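Local coordinates for protein ecto-NAD+ glycohydrolase (CD38 molecule) (Bos taurus, PDB 3GC6) that belongs to the ADP-ribosyl cyclase family as a disulfide-rich, glycosylated ecto-enzyme whose fold includes a four-stranded parallel sheet, at residues Arg219-Lys222 / Ser223-Gly227. The protein carries 1 engineered substitution. Numbering follows the deposited sequence.
Sequences RKLK and SILDG
Lys222 lays its aliphatic chain across the carboxylate of Asp226, one helical turn further on, with CE 3.4 Å from OD1. Its CG stands anti to the backbone N (chi1 173°), and a bend at chi2 (71°) turns the rest of the chain along the helix toward the acid. The resulting salt bridge is long: NZ of Lys222 lies 3.4 Å from OD1 of Asp226, a weak hydrogen bond. A water bridges the pair, accepting from Lys222 NZ at 2.9 Å and donating to Asp226 OD1 at 2.7 Å. Lysine suits this place because its methylenes can lie against apolar neighbours such as Phe232 while its ammonium reaches the exposed Asp226, where water can solvate the charged ends.

Leu221 and Leu225 form the buried side. CG of Leu221 meets CD1 of Leu225 at 3.9 Å, and both side chains also rest on Phe232 of strand 231-239, where branched apolar side chains suit a dry interface with the sheet; Ile224 and Leu221 touch Phe177. Asp226 N reaches Lys222 O at 2.8 Å, nearly straight at 165°. Such i/i+4 pairing is characteristic of an amphipathic alpha-helix, here the connecting helix 216-227 of a beta-alpha-beta unit between parallel strands 196-203 and 231-239.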
ATOM      1  N   ARG A 219      17.662 -36.882 -12.566  1.00  4.58           N
ATOM      2  CA  ARG A 219      16.891 -38.096 -12.272  1.00  4.81           C
ATOM      3  C   ARG A 219      16.350 -38.057 -10.842  1.00  4.98           C
ATOM      4  O   ARG A 219      15.193 -38.443 -10.591  1.00  5.31           O
ATOM      5  CB  ARG A 219      17.765 -39.340 -12.472  1.00  4.76           C
ATOM      6  CG  ARG A 219      16.942 -40.608 -12.453  1.00  6.43           C
ATOM      7  CD  ARG A 219      17.861 -41.818 -12.428  1.00  8.24           C
ATOM      8  NE  ARG A 219      17.166 -43.074 -12.174  1.00  9.49           N
ATOM      9  CZ  ARG A 219      17.748 -44.123 -11.603  1.00 10.00           C
ATOM     10  NH1 ARG A 219      19.022 -44.034 -11.218  1.00 10.67           N
ATOM     11  NH2 ARG A 219      17.066 -45.249 -11.404  1.00 10.54           N
ATOM     12  N   LYS A 220      17.164 -37.582  -9.902  1.00  4.87           N
ATOM     13  CA  LYS A 220      16.712 -37.450  -8.520  1.00  5.06           C
ATOM     14  C   LYS A 220      15.540 -36.486  -8.400  1.00  5.05           C
ATOM     15  O   LYS A 220      14.607 -36.729  -7.645  1.00  5.38           O
ATOM     16  CB  LYS A 220      17.842 -36.977  -7.599  1.00  5.33           C
ATOM     17  CG  LYS A 220      18.920 -38.019  -7.375  1.00  6.31           C
ATOM     18  CD  LYS A 220      20.041 -37.478  -6.470  1.00  7.24           C
ATOM     19  CE  LYS A 220      21.108 -38.586  -6.295  1.00  8.82           C
ATOM     20  NZ  LYS A 220      22.402 -38.054  -5.761  1.00  9.47           N
ATOM     21  N   LEU A 221      15.601 -35.376  -9.134  1.00  4.57           N
ATOM     22  CA  LEU A 221      14.506 -34.414  -9.125  1.00  4.38           C
ATOM     23  C   LEU A 221      13.256 -35.036  -9.721  1.00  4.52           C
ATOM     24  O   LEU A 221      12.152 -34.863  -9.197  1.00  4.91           O
ATOM     25  CB  LEU A 221      14.895 -33.134  -9.903  1.00  4.42           C
ATOM     26  CG  LEU A 221      13.771 -32.117 -10.116  1.00  4.46           C
ATOM     27  CD1 LEU A 221      13.267 -31.671  -8.736  1.00  4.92           C
ATOM     28  CD2 LEU A 221      14.302 -30.915 -10.908  1.00  4.71           C
ATOM     29  N   LYS A 222      13.421 -35.737 -10.837  1.00  4.33           N
ATOM     30  CA  LYS A 222      12.306 -36.419 -11.485  1.00  4.67           C
ATOM     31  C   LYS A 222      11.617 -37.335 -10.482  1.00  5.06           C
ATOM     32  O   LYS A 222      10.386 -37.379 -10.385  1.00  5.18           O
ATOM     33  CB  LYS A 222      12.808 -37.227 -12.692  1.00  5.01           C
ATOM     34  CG  LYS A 222      11.786 -38.143 -13.395  1.00  6.50           C
ATOM     35  CD  LYS A 222      10.736 -37.388 -14.159  1.00  7.80           C
ATOM     36  CE  LYS A 222       9.801 -38.363 -14.913  1.00  8.56           C
ATOM     37  NZ  LYS A 222       8.577 -37.626 -15.380  1.00  9.56           N
ATOM     38  N   SER A 223      12.417 -38.086  -9.726  1.00  5.31           N
ATOM     39  CA  SER A 223      11.850 -39.015  -8.752  0.50  5.36           C
ATOM     40  C   SER A 223      11.020 -38.276  -7.705  1.00  5.37           C
ATOM     41  O   SER A 223       9.928 -38.723  -7.318  1.00  5.64           O
ATOM     42  CB  SER A 223      12.958 -39.856  -8.099  0.50  5.52           C
ATOM     43  OG  SER A 223      12.448 -40.638  -7.033  0.50  5.73           O
ATOM     44  N   ILE A 224      11.512 -37.118  -7.248  1.00  4.83           N
ATOM     45  CA  ILE A 224      10.768 -36.324  -6.272  1.00  5.14           C
ATOM     46  C   ILE A 224       9.440 -35.863  -6.893  1.00  5.22           C
ATOM     47  O   ILE A 224       8.383 -35.976  -6.274  1.00  5.08           O
ATOM     48  CB  ILE A 224      11.583 -35.114  -5.787  1.00  5.52           C
ATOM     49  CG1 ILE A 224      12.787 -35.590  -4.946  1.00  5.06           C
ATOM     50  CG2 ILE A 224      10.697 -34.145  -5.001  1.00  5.11           C
ATOM     51  CD1 ILE A 224      13.768 -34.477  -4.615  1.00  6.03           C
ATOM     52  N   LEU A 225       9.501 -35.341  -8.123  1.00  5.05           N
ATOM     53  CA  LEU A 225       8.297 -34.828  -8.775  1.00  4.95           C
ATOM     54  C   LEU A 225       7.285 -35.942  -9.058  1.00  5.08           C
ATOM     55  O   LEU A 225       6.081 -35.753  -8.868  1.00  5.41           O
ATOM     56  CB  LEU A 225       8.662 -34.095 -10.059  1.00  4.63           C
ATOM     57  CG  LEU A 225       9.597 -32.921  -9.768  1.00  4.61           C
ATOM     58  CD1 LEU A 225       9.996 -32.253 -11.099  1.00  4.54           C
ATOM     59  CD2 LEU A 225       8.936 -31.887  -8.829  1.00  4.90           C
ATOM     60  N   ASP A 226       7.772 -37.114  -9.469  1.00  5.23           N
ATOM     61  CA  ASP A 226       6.865 -38.238  -9.667  1.00  5.49           C
ATOM     62  C   ASP A 226       6.101 -38.498  -8.365  1.00  5.41           C
ATOM     63  O   ASP A 226       4.895 -38.786  -8.385  1.00  5.75           O
ATOM     64  CB  ASP A 226       7.656 -39.485 -10.054  1.00  5.64           C
ATOM     65  CG  ASP A 226       8.055 -39.512 -11.536  1.00  6.58           C
ATOM     66  OD1 ASP A 226       7.543 -38.726 -12.378  1.00  6.53           O
ATOM     67  OD2 ASP A 226       8.909 -40.358 -11.876  1.00  7.07           O
ATOM     68  N   GLY A 227       6.816 -38.445  -7.245  1.00  5.36           N
ATOM     69  CA  GLY A 227       6.206 -38.636  -5.911  1.00  5.67           C
ATOM     70  C   GLY A 227       5.106 -37.623  -5.615  1.00  5.93           C
ATOM     71  O   GLY A 227       4.151 -37.950  -4.896  1.00  6.49           O
TER
HETATM   72  O   HOH W   1       7.676 -36.097 -13.116  1.00  7.62           O